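Local coordinates for protein 6-phospho-beta-glucosidase BglT (Thermotoga maritima, PDB 1UP7) that hydrolyses cellobiose 6'-phosphate to glucose 6-phosphate and glucose, using NAD(+) and a manganese ion, at residues Y375-L387 and L403-G417. Sequence-based numbering, arbitrary orientation.
Sequences YLKRSKKLALKAL and LEEILEANREYVKLG
Tyr375 meets Val414 at its ring edge where helix 355-376 ends in a Schellman motif and the chain's C-terminal tail runs alongside; its hydroxyl bonds to Glu123. Over the rim of one ring face, near CE1, lies the guanidinium of Arg378, whose chain, bent at chi2 (-55°), folds back so that NH1 also donates to Tyr375 O; its NE and Lys415 N share a water. Arg378 O takes an almost straight bond from Gly417 N (2.8 Å), the donor standing above the carbonyl plane. Ser379 N-caps the next helix, its OG accepting from Leu382 N, while Leu416 CG packs on Ser379 N (3.8 Å). The terminal carboxylate sits at the N-terminus of helix 380-389, whose dipole would probably favour its negative charge: Gly417 OXT accepts from Lys380 N at 2.8 Å, N-H...O 174°, and from a water bound to Lys381 N. Leu416 CD2 continues to Ala383 CB (3.7 Å); an alanine here would probably open a gap between that methyl and the Arg378-Ser379 backbone, leaving it Leu403 alone across the contact. Leu403 is a knob among Lys380, Ala383, Leu384 and Leu387, its CD2 lying 3.6 Å from Leu384 CD1. Leu387 CD2 reaches Leu403 CB (3.9 Å).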
ATOM      1  N   TYR A 375       0.057  -3.225  27.378  1.00 19.71           N
ATOM      2  CA  TYR A 375       0.597  -2.307  28.349  1.00 19.44           C
ATOM      3  C   TYR A 375      -0.231  -1.020  28.388  1.00 19.55           C
ATOM      4  O   TYR A 375      -0.576  -0.570  29.472  1.00 19.58           O
ATOM      5  CB  TYR A 375       2.093  -2.067  28.138  1.00 18.80           C
ATOM      6  CG  TYR A 375       2.487  -0.829  28.823  1.00 17.76           C
ATOM      7  CD1 TYR A 375       2.756  -0.841  30.175  1.00 19.01           C
ATOM      8  CD2 TYR A 375       2.516   0.386  28.143  1.00 17.42           C
ATOM      9  CE1 TYR A 375       3.066   0.327  30.841  1.00 19.11           C
ATOM     10  CE2 TYR A 375       2.823   1.555  28.798  1.00 16.99           C
ATOM     11  CZ  TYR A 375       3.094   1.507  30.140  1.00 18.78           C
ATOM     12  OH  TYR A 375       3.407   2.630  30.818  1.00 22.87           O
ATOM     13  N   LEU A 376      -0.583  -0.468  27.218  1.00 19.55           N
ATOM     14  CA  LEU A 376      -1.335   0.802  27.164  1.00 19.44           C
ATOM     15  C   LEU A 376      -2.698   0.678  27.804  1.00 19.92           C
ATOM     16  O   LEU A 376      -3.210   1.616  28.407  1.00 19.92           O
ATOM     17  CB  LEU A 376      -1.474   1.339  25.730  1.00 19.12           C
ATOM     18  CG  LEU A 376      -0.152   1.866  25.135  1.00 18.98           C
ATOM     19  CD1 LEU A 376      -0.298   2.144  23.661  1.00 16.79           C
ATOM     20  CD2 LEU A 376       0.310   3.142  25.903  1.00 17.57           C
ATOM     21  N   LYS A 377      -3.296  -0.501  27.711  1.00 20.33           N
ATOM     22  CA  LYS A 377      -4.586  -0.688  28.339  1.00 20.79           C
ATOM     23  C   LYS A 377      -4.441  -1.279  29.745  1.00 20.79           C
ATOM     24  O   LYS A 377      -5.454  -1.543  30.392  1.00 20.42           O
ATOM     25  CB  LYS A 377      -5.474  -1.564  27.463  1.00 21.36           C
ATOM     26  CG  LYS A 377      -6.406  -0.777  26.592  1.00 25.05           C
ATOM     27  CD  LYS A 377      -6.073  -1.012  25.133  1.00 31.24           C
ATOM     28  CE  LYS A 377      -7.273  -1.600  24.391  1.00 33.74           C
ATOM     29  NZ  LYS A 377      -8.188  -0.510  23.981  1.00 34.71           N
ATOM     30  N   ARG A 378      -3.191  -1.507  30.190  1.00 20.16           N
ATOM     31  CA  ARG A 378      -2.923  -2.138  31.487  1.00 20.11           C
ATOM     32  C   ARG A 378      -3.721  -3.405  31.664  1.00 19.90           C
ATOM     33  O   ARG A 378      -4.359  -3.617  32.706  1.00 20.51           O
ATOM     34  CB  ARG A 378      -3.233  -1.184  32.646  1.00 20.06           C
ATOM     35  CG  ARG A 378      -2.374   0.027  32.671  1.00 19.75           C
ATOM     36  CD  ARG A 378      -0.899  -0.274  32.669  1.00 24.78           C
ATOM     37  NE  ARG A 378      -0.187   0.929  33.086  1.00 28.21           N
ATOM     38  CZ  ARG A 378       0.094   1.957  32.301  1.00 30.01           C
ATOM     39  NH1 ARG A 378      -0.241   1.956  31.001  1.00 28.94           N
ATOM     40  NH2 ARG A 378       0.723   2.999  32.831  1.00 31.47           N
ATOM     41  N   SER A 379      -3.661  -4.267  30.665  1.00 19.77           N
ATOM     42  CA  SER A 379      -4.594  -5.383  30.567  1.00 19.80           C
ATOM     43  C   SER A 379      -3.918  -6.735  30.640  1.00 19.62           C
ATOM     44  O   SER A 379      -3.087  -7.074  29.776  1.00 19.84           O
ATOM     45  CB  SER A 379      -5.371  -5.263  29.253  1.00 19.19           C
ATOM     46  OG  SER A 379      -6.146  -6.404  29.036  1.00 21.00           O
ATOM     47  N   LYS A 380      -4.311  -7.507  31.648  1.00 19.39           N
ATOM     48  CA  LYS A 380      -3.820  -8.858  31.867  1.00 19.72           C
ATOM     49  C   LYS A 380      -4.270  -9.756  30.713  1.00 19.61           C
ATOM     50  O   LYS A 380      -3.498 -10.512  30.176  1.00 20.05           O
ATOM     51  CB  LYS A 380      -4.375  -9.370  33.182  1.00 19.01           C
ATOM     52  CG  LYS A 380      -3.363 -10.103  33.982  1.00 22.59           C
ATOM     53  CD  LYS A 380      -3.965 -11.055  35.023  1.00 24.14           C
ATOM     54  CE  LYS A 380      -4.242 -10.329  36.349  1.00 27.27           C
ATOM     55  NZ  LYS A 380      -4.992 -11.262  37.352  1.00 29.61           N
ATOM     56  N   LYS A 381      -5.536  -9.656  30.335  1.00 19.68           N
ATOM     57  CA  LYS A 381      -6.090 -10.408  29.203  1.00 19.99           C
ATOM     58  C   LYS A 381      -5.298 -10.180  27.924  1.00 19.32           C
ATOM     59  O   LYS A 381      -4.955 -11.131  27.217  1.00 19.04           O
ATOM     60  CB  LYS A 381      -7.544  -9.992  28.920  1.00 19.90           C
ATOM     61  CG  LYS A 381      -8.545 -10.774  29.695  1.00 23.19           C
ATOM     62  CD  LYS A 381      -9.953 -10.087  29.754  1.00 27.27           C
ATOM     63  CE  LYS A 381     -10.930 -11.059  30.463  1.00 29.97           C
ATOM     64  NZ  LYS A 381     -12.029 -10.341  31.206  1.00 32.26           N
ATOM     65  N   LEU A 382      -5.019  -8.922  27.609  1.00 18.80           N
ATOM     66  CA  LEU A 382      -4.307  -8.632  26.375  1.00 19.18           C
ATOM     67  C   LEU A 382      -2.842  -9.037  26.438  1.00 18.92           C
ATOM     68  O   LEU A 382      -2.257  -9.358  25.414  1.00 18.70           O
ATOM     69  CB  LEU A 382      -4.499  -7.174  25.945  1.00 19.78           C
ATOM     70  CG  LEU A 382      -5.978  -6.787  25.664  1.00 21.57           C
ATOM     71  CD1 LEU A 382      -6.104  -5.296  25.407  1.00 21.09           C
ATOM     72  CD2 LEU A 382      -6.630  -7.607  24.515  1.00 19.26           C
ATOM     73  N   ALA A 383      -2.277  -9.068  27.648  1.00 18.76           N
ATOM     74  CA  ALA A 383      -0.905  -9.531  27.848  1.00 18.67           C
ATOM     75  C   ALA A 383      -0.800 -11.034  27.575  1.00 18.92           C
ATOM     76  O   ALA A 383       0.169 -11.491  26.958  1.00 18.56           O
ATOM     77  CB  ALA A 383      -0.399  -9.187  29.249  1.00 18.08           C
ATOM     78  N   LEU A 384      -1.813 -11.788  28.004  1.00 18.86           N
ATOM     79  CA  LEU A 384      -1.911 -13.219  27.676  1.00 19.57           C
ATOM     80  C   LEU A 384      -1.904 -13.428  26.153  1.00 19.05           C
ATOM     81  O   LEU A 384      -1.194 -14.269  25.644  1.00 19.62           O
ATOM     82  CB  LEU A 384      -3.221 -13.768  28.225  1.00 18.86           C
ATOM     83  CG  LEU A 384      -3.315 -14.979  29.131  1.00 21.79           C
ATOM     84  CD1 LEU A 384      -2.088 -15.198  30.063  1.00 20.53           C
ATOM     85  CD2 LEU A 384      -4.644 -14.870  29.924  1.00 20.58           C
ATOM     86  N   LYS A 385      -2.700 -12.633  25.452  1.00 18.78           N
ATOM     87  CA  LYS A 385      -2.767 -12.652  24.020  1.00 18.74           C
ATOM     88  C   LYS A 385      -1.415 -12.314  23.387  1.00 18.79           C
ATOM     89  O   LYS A 385      -1.006 -13.007  22.444  1.00 18.74           O
ATOM     90  CB  LYS A 385      -3.858 -11.693  23.529  1.00 19.58           C
ATOM     91  CG  LYS A 385      -4.143 -11.672  22.046  1.00 17.96           C
ATOM     92  CD  LYS A 385      -5.195 -10.579  21.825  1.00 17.61           C
ATOM     93  CE  LYS A 385      -5.540 -10.492  20.356  1.00 17.02           C
ATOM     94  NZ  LYS A 385      -6.605  -9.551  20.054  1.00 18.31           N
ATOM     95  N   ALA A 386      -0.716 -11.298  23.901  1.00 18.26           N
ATOM     96  CA  ALA A 386       0.629 -10.982  23.385  1.00 18.50           C
ATOM     97  C   ALA A 386       1.592 -12.143  23.604  1.00 19.05           C
ATOM     98  O   ALA A 386       2.321 -12.561  22.691  1.00 19.20           O
ATOM     99  CB  ALA A 386       1.188  -9.726  24.006  1.00 18.33           C
ATOM    100  N   LEU A 387       1.561 -12.694  24.811  1.00 19.01           N
ATOM    101  CA  LEU A 387       2.454 -13.764  25.189  1.00 19.56           C
ATOM    102  C   LEU A 387       2.267 -15.000  24.303  1.00 19.72           C
ATOM    103  O   LEU A 387       3.256 -15.605  23.833  1.00 20.21           O
ATOM    104  CB  LEU A 387       2.232 -14.058  26.665  1.00 18.72           C
ATOM    105  CG  LEU A 387       3.281 -14.717  27.535  1.00 21.69           C
ATOM    106  CD1 LEU A 387       4.736 -14.163  27.376  1.00 21.37           C
ATOM    107  CD2 LEU A 387       2.794 -14.634  28.996  1.00 22.60           C
ATOM    108  N   LEU A 403       2.360 -15.936  32.935  1.00 18.48           N
ATOM    109  CA  LEU A 403       2.043 -14.509  33.083  1.00 18.97           C
ATOM    110  C   LEU A 403       1.965 -14.085  34.547  1.00 19.26           C
ATOM    111  O   LEU A 403       2.481 -13.040  34.914  1.00 19.40           O
ATOM    112  CB  LEU A 403       0.764 -14.089  32.328  1.00 18.63           C
ATOM    113  CG  LEU A 403       0.401 -12.562  32.386  1.00 18.65           C
ATOM    114  CD1 LEU A 403       1.470 -11.593  31.832  1.00 15.83           C
ATOM    115  CD2 LEU A 403      -0.928 -12.237  31.737  1.00 15.96           C
ATOM    116  N   GLU A 404       1.352 -14.921  35.376  1.00 19.55           N
ATOM    117  CA  GLU A 404       1.216 -14.648  36.800  1.00 20.04           C
ATOM    118  C   GLU A 404       2.560 -14.545  37.469  1.00 19.39           C
ATOM    119  O   GLU A 404       2.762 -13.645  38.268  1.00 19.16           O
ATOM    120  CB  GLU A 404       0.397 -15.741  37.485  1.00 20.15           C
ATOM    121  CG  GLU A 404      -0.973 -15.280  37.901  1.00 26.40           C
ATOM    122  CD  GLU A 404      -2.079 -15.954  37.110  1.00 32.91           C
ATOM    123  OE1 GLU A 404      -2.505 -17.100  37.509  1.00 32.10           O
ATOM    124  OE2 GLU A 404      -2.517 -15.311  36.101  1.00 35.41           O
ATOM    125  N   GLU A 405       3.471 -15.468  37.147  1.00 18.82           N
ATOM    126  CA  GLU A 405       4.823 -15.435  37.685  1.00 18.82           C
ATOM    127  C   GLU A 405       5.546 -14.151  37.288  1.00 18.62           C
ATOM    128  O   GLU A 405       6.182 -13.488  38.124  1.00 18.67           O
ATOM    129  CB  GLU A 405       5.616 -16.626  37.198  1.00 18.16           C
ATOM    130  CG  GLU A 405       5.860 -17.641  38.289  1.00 21.11           C
ATOM    131  CD  GLU A 405       7.099 -18.468  38.026  1.00 21.70           C
ATOM    132  OE1 GLU A 405       7.075 -19.254  37.076  1.00 21.80           O
ATOM    133  OE2 GLU A 405       8.078 -18.327  38.768  1.00 21.84           O
ATOM    134  N   ILE A 406       5.433 -13.797  36.010  1.00 18.15           N
ATOM    135  CA  ILE A 406       6.072 -12.605  35.490  1.00 17.99           C
ATOM    136  C   ILE A 406       5.523 -11.340  36.189  1.00 18.60           C
ATOM    137  O   ILE A 406       6.297 -10.456  36.588  1.00 18.82           O
ATOM    138  CB  ILE A 406       5.857 -12.474  33.970  1.00 17.76           C
ATOM    139  CG1 ILE A 406       6.676 -13.513  33.182  1.00 17.56           C
ATOM    140  CG2 ILE A 406       6.134 -11.014  33.502  1.00 16.39           C
ATOM    141  CD1 ILE A 406       6.167 -13.647  31.716  1.00 17.55           C
ATOM    142  N   LEU A 407       4.197 -11.232  36.310  1.00 18.28           N
ATOM    143  CA  LEU A 407       3.592 -10.056  36.969  1.00 18.48           C
ATOM    144  C   LEU A 407       3.936  -9.969  38.443  1.00 18.97           C
ATOM    145  O   LEU A 407       4.162  -8.858  38.982  1.00 18.49           O
ATOM    146  CB  LEU A 407       2.069  -9.970  36.791  1.00 18.01           C
ATOM    147  CG  LEU A 407       1.608  -9.876  35.336  1.00 18.55           C
ATOM    148  CD1 LEU A 407       0.086  -9.961  35.274  1.00 18.30           C
ATOM    149  CD2 LEU A 407       2.163  -8.606  34.654  1.00 16.54           C
ATOM    150  N   GLU A 408       4.002 -11.120  39.114  1.00 19.16           N
ATOM    151  CA  GLU A 408       4.419 -11.061  40.514  1.00 19.79           C
ATOM    152  C   GLU A 408       5.897 -10.629  40.638  1.00 19.61           C
ATOM    153  O   GLU A 408       6.217  -9.794  41.488  1.00 19.81           O
ATOM    154  CB  GLU A 408       4.091 -12.353  41.263  1.00 20.56           C
ATOM    155  CG  GLU A 408       4.421 -12.317  42.749  1.00 23.42           C
ATOM    156  CD  GLU A 408       3.622 -11.258  43.520  1.00 29.92           C
ATOM    157  OE1 GLU A 408       2.599 -10.740  42.989  1.00 32.17           O
ATOM    158  OE2 GLU A 408       4.001 -10.936  44.687  1.00 32.72           O
ATOM    159  N   ALA A 409       6.784 -11.142  39.775  1.00 19.38           N
ATOM    160  CA  ALA A 409       8.206 -10.761  39.858  1.00 19.37           C
ATOM    161  C   ALA A 409       8.377  -9.280  39.530  1.00 19.38           C
ATOM    162  O   ALA A 409       9.284  -8.636  40.010  1.00 19.34           O
ATOM    163  CB  ALA A 409       9.074 -11.581  38.929  1.00 18.71           C
ATOM    164  N   ASN A 410       7.493  -8.736  38.710  1.00 19.25           N
ATOM    165  CA  ASN A 410       7.658  -7.349  38.265  1.00 19.67           C
ATOM    166  C   ASN A 410       6.688  -6.361  38.872  1.00 19.84           C
ATOM    167  O   ASN A 410       6.436  -5.266  38.299  1.00 20.07           O
ATOM    168  CB  ASN A 410       7.549  -7.272  36.751  1.00 19.20           C
ATOM    169  CG  ASN A 410       8.683  -7.971  36.094  1.00 19.99           C
ATOM    170  OD1 ASN A 410       9.752  -7.430  36.013  1.00 23.25           O
ATOM    171  ND2 ASN A 410       8.487  -9.222  35.722  1.00 20.75           N
ATOM    172  N   ARG A 411       6.126  -6.721  40.021  1.00 19.57           N
ATOM    173  CA  ARG A 411       5.062  -5.911  40.613  1.00 19.98           C
ATOM    174  C   ARG A 411       5.521  -4.503  41.010  1.00 20.18           C
ATOM    175  O   ARG A 411       4.693  -3.627  41.175  1.00 20.12           O
ATOM    176  CB  ARG A 411       4.391  -6.599  41.817  1.00 19.76           C
ATOM    177  CG  ARG A 411       5.240  -6.606  43.049  1.00 21.28           C
ATOM    178  CD  ARG A 411       4.965  -7.725  44.023  1.00 26.90           C
ATOM    179  NE  ARG A 411       6.065  -7.817  44.995  1.00 30.53           N
ATOM    180  CZ  ARG A 411       7.215  -8.493  44.811  1.00 33.60           C
ATOM    181  NH1 ARG A 411       7.462  -9.192  43.684  1.00 32.98           N
ATOM    182  NH2 ARG A 411       8.131  -8.468  45.774  1.00 33.81           N
ATOM    183  N   GLU A 412       6.828  -4.295  41.187  1.00 20.00           N
ATOM    184  CA  GLU A 412       7.311  -2.962  41.495  1.00 20.10           C
ATOM    185  C   GLU A 412       7.321  -2.053  40.266  1.00 20.00           C
ATOM    186  O   GLU A 412       7.425  -0.852  40.427  1.00 19.52           O
ATOM    187  CB  GLU A 412       8.723  -2.963  42.112  1.00 19.66           C
ATOM    188  CG  GLU A 412       8.871  -3.663  43.439  1.00 20.61           C
ATOM    189  CD  GLU A 412      10.314  -4.095  43.661  1.00 24.25           C
ATOM    190  OE1 GLU A 412      10.889  -4.867  42.802  1.00 25.03           O
ATOM    191  OE2 GLU A 412      10.880  -3.654  44.683  1.00 22.72           O
ATOM    192  N   TYR A 413       7.229  -2.625  39.058  1.00 19.80           N
ATOM    193  CA  TYR A 413       7.490  -1.868  37.840  1.00 19.74           C
ATOM    194  C   TYR A 413       6.287  -1.787  36.936  1.00 20.52           C
ATOM    195  O   TYR A 413       6.166  -0.881  36.112  1.00 20.83           O
ATOM    196  CB  TYR A 413       8.609  -2.518  37.058  1.00 19.38           C
ATOM    197  CG  TYR A 413       9.885  -2.422  37.808  1.00 18.81           C
ATOM    198  CD1 TYR A 413      10.244  -3.404  38.704  1.00 16.73           C
ATOM    199  CD2 TYR A 413      10.698  -1.300  37.679  1.00 18.81           C
ATOM    200  CE1 TYR A 413      11.385  -3.297  39.398  1.00 17.91           C
ATOM    201  CE2 TYR A 413      11.858  -1.190  38.382  1.00 17.15           C
ATOM    202  CZ  TYR A 413      12.191  -2.188  39.232  1.00 17.16           C
ATOM    203  OH  TYR A 413      13.340  -2.096  39.943  1.00 19.50           O
ATOM    204  N   VAL A 414       5.401  -2.758  37.039  1.00 20.96           N
ATOM    205  CA  VAL A 414       4.256  -2.757  36.169  1.00 21.05           C
ATOM    206  C   VAL A 414       3.075  -3.355  36.899  1.00 21.45           C
ATOM    207  O   VAL A 414       3.211  -4.250  37.748  1.00 21.71           O
ATOM    208  CB  VAL A 414       4.502  -3.460  34.805  1.00 21.99           C
ATOM    209  CG1 VAL A 414       4.502  -4.942  34.941  1.00 19.28           C
ATOM    210  CG2 VAL A 414       3.438  -2.994  33.787  1.00 22.90           C
ATOM    211  N   LYS A 415       1.907  -2.823  36.580  1.00 21.37           N
ATOM    212  CA  LYS A 415       0.680  -3.354  37.117  1.00 21.40           C
ATOM    213  C   LYS A 415      -0.372  -3.501  36.036  1.00 21.25           C
ATOM    214  O   LYS A 415      -0.801  -2.533  35.401  1.00 21.31           O
ATOM    215  CB  LYS A 415       0.108  -2.519  38.252  1.00 21.57           C
ATOM    216  CG  LYS A 415      -1.173  -3.144  38.757  1.00 23.49           C
ATOM    217  CD  LYS A 415      -1.380  -2.951  40.253  1.00 27.24           C
ATOM    218  CE  LYS A 415      -2.694  -3.626  40.727  1.00 27.70           C
ATOM    219  NZ  LYS A 415      -3.228  -2.987  41.971  1.00 27.91           N
ATOM    220  N   LEU A 416      -0.796  -4.740  35.844  1.00 21.13           N
ATOM    221  CA  LEU A 416      -1.823  -5.050  34.870  1.00 21.18           C
ATOM    222  C   LEU A 416      -3.055  -5.541  35.574  1.00 21.25           C
ATOM    223  O   LEU A 416      -2.959  -6.267  36.565  1.00 21.30           O
ATOM    224  CB  LEU A 416      -1.347  -6.135  33.924  1.00 20.91           C
ATOM    225  CG  LEU A 416      -0.745  -5.712  32.596  1.00 20.56           C
ATOM    226  CD1 LEU A 416      -0.032  -4.384  32.648  1.00 18.54           C
ATOM    227  CD2 LEU A 416       0.144  -6.812  32.033  1.00 18.29           C
ATOM    228  N   GLY A 417      -4.220  -5.161  35.053  1.00 21.55           N
ATOM    229  CA  GLY A 417      -5.481  -5.535  35.673  1.00 21.88           C
ATOM    230  C   GLY A 417      -6.390  -6.368  34.783  1.00 22.69           C
ATOM    231  O   GLY A 417      -7.427  -6.859  35.237  1.00 23.43           O
ATOM    232  OXT GLY A 417      -6.194  -6.622  33.571  1.00 23.55           O
TER
HETATM  233  O   HOH W   1       1.522  -0.056  35.633  1.00 45.63           O
HETATM  234  O   HOH W   2      -7.571  -8.359  31.898  1.00 36.63           O